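Local coordinates for Boca/mesd chaperone for ywtd beta-propeller-egf protein 1 (Caenorhabditis elegans, PDB 3OFG) that probably acts in the endoplasmic reticulum as a chaperone for the folding of YWTD beta-propeller-EGF modules of LDL-receptor-type proteins, at residues K34-W39 with L50-I55. Sequence-based numbering, arbitrary orientation.
Sequences KWTQIW and LQVFVI
The hydroxyl of Thr-36 faces two valines across the contact, while its hydrogen bond goes to its own helix, to the carbonyl O of Thr-32 one turn earlier. Thr-36 OG1 lies 4.0 Å from Val-52 CG1 and equally far from Val-54 CG2. Neither is a polar partner; the meeting is van der Waals packing. CB of Thr-36 adds a second approach to the same methyl of Val-52, CG1, at 4.1 Å. A chi1 of 56° sets OG1 between the backbone N and the carbonyl carbon of Thr-36. From there it reaches the carbonyl O of Thr-32 and also borders on the two valine methyls. The bond to Thr-32 satisfies the hydroxyl of this buried residue.

The two valines share nearly the same torsion but use different branches. Val-52 offers CG1, the methyl anti to its backbone N (chi1 -179°). Val-54 offers CG2, the one beside its N. The contact is small, with 116 Å² buried in all, and no hydrogen bond joins the segments. The closest CA atoms, those of Thr-36 and Val-52, are 7.5 Å apart.

This is helix-on-sheet packing in a ferredoxin-like (beta-alpha-beta-beta-alpha-beta) arrangement, in the structured domain of this MESD-family protein. Val-52 also touches Gln-40, and Val-54 touches Arg-29 and Thr-32, so the strand packs along more of helix 29-45. Phe-53 points away from the helix and meets Phe-14 of the second subunit. Within the chain, strand 50-56 is an outermost strand of the antiparallel sheet and pairs with strand 59-64, whose Ala-60 also touches Thr-36.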
loop_
_atom_site.group_PDB
_atom_site.type_symbol
_atom_site.label_atom_id
_atom_site.label_comp_id
_atom_site.label_asym_id
_atom_site.label_seq_id
_atom_site.Cartn_x
_atom_site.Cartn_y
_atom_site.Cartn_z
ATOM N N LYS A 34 -2.259 -2.787 17.215
ATOM C CA LYS A 34 -1.596 -3.641 18.177
ATOM C C LYS A 34 -1.104 -4.903 17.502
ATOM O O LYS A 34 0.072 -5.298 17.608
ATOM C CB LYS A 34 -2.545 -4.013 19.313
ATOM C CG LYS A 34 -1.992 -5.068 20.248
ATOM C CD LYS A 34 -2.931 -5.384 21.402
ATOM C CE LYS A 34 -2.464 -6.583 22.189
ATOM N NZ LYS A 34 -3.369 -6.836 23.353
ATOM N N TRP A 35 -2.015 -5.601 16.834
ATOM C CA TRP A 35 -1.689 -6.938 16.361
ATOM C C TRP A 35 -0.797 -6.939 15.133
ATOM O O TRP A 35 0.063 -7.813 15.010
ATOM C CB TRP A 35 -2.968 -7.784 16.167
ATOM C CG TRP A 35 -3.448 -8.194 17.520
ATOM C CD1 TRP A 35 -4.455 -7.625 18.262
ATOM C CD2 TRP A 35 -2.835 -9.167 18.355
ATOM N NE1 TRP A 35 -4.504 -8.206 19.507
ATOM C CE2 TRP A 35 -3.519 -9.155 19.580
ATOM C CE3 TRP A 35 -1.778 -10.062 18.177
ATOM C CZ2 TRP A 35 -3.181 -10.018 20.632
ATOM C CZ3 TRP A 35 -1.452 -10.921 19.225
ATOM C CH2 TRP A 35 -2.161 -10.894 20.421
ATOM N N THR A 36 -0.939 -5.965 14.243
ATOM C CA THR A 36 -0.027 -5.911 13.105
ATOM C C THR A 36 1.391 -5.674 13.562
ATOM O O THR A 36 2.316 -6.240 12.982
ATOM C CB THR A 36 -0.436 -4.900 12.020
ATOM O OG1 THR A 36 -0.570 -3.593 12.578
ATOM C CG2 THR A 36 -1.746 -5.326 11.381
ATOM N N GLN A 37 1.604 -4.899 14.610
ATOM C CA GLN A 37 2.962 -4.706 15.071
ATOM C C GLN A 37 3.507 -5.959 15.727
ATOM O O GLN A 37 4.673 -6.278 15.551
ATOM C CB GLN A 37 3.088 -3.531 16.023
ATOM C CG GLN A 37 4.547 -3.235 16.224
ATOM C CD GLN A 37 4.859 -1.872 16.768
ATOM O OE1 GLN A 37 4.450 -0.841 16.214
ATOM N NE2 GLN A 37 5.680 -1.850 17.809
ATOM N N ILE A 38 2.677 -6.687 16.453
ATOM C CA ILE A 38 3.096 -7.958 17.038
ATOM C C ILE A 38 3.472 -8.950 15.943
ATOM O O ILE A 38 4.531 -9.611 16.010
ATOM C CB ILE A 38 2.028 -8.535 17.998
ATOM C CG1 ILE A 38 1.943 -7.666 19.250
ATOM C CG2 ILE A 38 2.326 -9.982 18.364
ATOM C CD1 ILE A 38 0.679 -7.906 20.063
ATOM N N TRP A 39 2.627 -9.094 14.931
ATOM C CA TRP A 39 2.958 -9.999 13.820
ATOM C C TRP A 39 4.242 -9.557 13.136
ATOM O O TRP A 39 5.061 -10.401 12.764
ATOM C CB TRP A 39 1.810 -10.131 12.830
ATOM C CG TRP A 39 0.566 -10.643 13.465
ATOM C CD1 TRP A 39 0.476 -11.548 14.481
ATOM C CD2 TRP A 39 -0.778 -10.260 13.144
ATOM N NE1 TRP A 39 -0.851 -11.753 14.809
ATOM C CE2 TRP A 39 -1.623 -10.966 14.008
ATOM C CE3 TRP A 39 -1.336 -9.381 12.213
ATOM C CZ2 TRP A 39 -3.011 -10.819 13.959
ATOM C CZ3 TRP A 39 -2.712 -9.228 12.183
ATOM C CH2 TRP A 39 -3.522 -9.934 13.063
ATOM N N LEU A 50 9.854 -6.402 7.143
ATOM C CA LEU A 50 8.759 -5.767 6.433
ATOM C C LEU A 50 8.437 -4.442 7.099
ATOM O O LEU A 50 8.768 -4.223 8.256
ATOM C CB LEU A 50 7.526 -6.676 6.375
ATOM C CG LEU A 50 6.963 -7.006 7.739
ATOM C CD1 LEU A 50 5.877 -6.004 8.134
ATOM C CD2 LEU A 50 6.400 -8.423 7.822
ATOM N N GLN A 51 7.768 -3.578 6.349
ATOM C CA GLN A 51 7.266 -2.288 6.819
ATOM C C GLN A 51 5.741 -2.354 6.834
ATOM O O GLN A 51 5.141 -2.864 5.882
ATOM C CB GLN A 51 7.767 -1.174 5.881
ATOM C CG GLN A 51 7.351 0.230 6.280
ATOM C CD GLN A 51 8.061 1.301 5.469
ATOM O OE1 GLN A 51 8.677 1.016 4.467
ATOM N NE2 GLN A 51 7.966 2.534 5.921
ATOM N N VAL A 52 5.109 -1.852 7.881
ATOM C CA VAL A 52 3.659 -1.879 8.014
ATOM C C VAL A 52 3.042 -0.511 7.792
ATOM O O VAL A 52 3.514 0.491 8.325
ATOM C CB VAL A 52 3.253 -2.300 9.439
ATOM C CG1 VAL A 52 1.744 -2.360 9.596
ATOM C CG2 VAL A 52 3.863 -3.650 9.797
ATOM N N PHE A 53 1.968 -0.479 7.018
ATOM C CA PHE A 53 1.145 0.707 6.857
ATOM C C PHE A 53 -0.290 0.302 7.176
ATOM O O PHE A 53 -0.858 -0.512 6.472
ATOM C CB PHE A 53 1.223 1.269 5.423
ATOM C CG PHE A 53 2.617 1.610 4.970
ATOM C CD1 PHE A 53 3.133 2.871 5.175
ATOM C CD2 PHE A 53 3.392 0.669 4.352
ATOM C CE1 PHE A 53 4.437 3.175 4.755
ATOM C CE2 PHE A 53 4.673 0.972 3.936
ATOM C CZ PHE A 53 5.175 2.222 4.135
ATOM N N VAL A 54 -0.894 0.881 8.202
ATOM C CA VAL A 54 -2.291 0.629 8.526
ATOM C C VAL A 54 -3.111 1.571 7.652
ATOM O O VAL A 54 -3.086 2.787 7.835
ATOM C CB VAL A 54 -2.548 0.807 10.038
ATOM C CG1 VAL A 54 -4.028 0.598 10.355
ATOM C CG2 VAL A 54 -1.666 -0.167 10.816
ATOM N N ILE A 55 -3.790 1.017 6.662
ATOM C CA ILE A 55 -4.464 1.825 5.644
ATOM C C ILE A 55 -5.972 1.906 5.844
ATOM O O ILE A 55 -6.638 2.720 5.215
ATOM C CB ILE A 55 -4.161 1.306 4.221
ATOM C CG1 ILE A 55 -4.583 -0.162 4.045
ATOM C CG2 ILE A 55 -2.680 1.497 3.906
ATOM C CD1 ILE A 55 -4.649 -0.588 2.580
#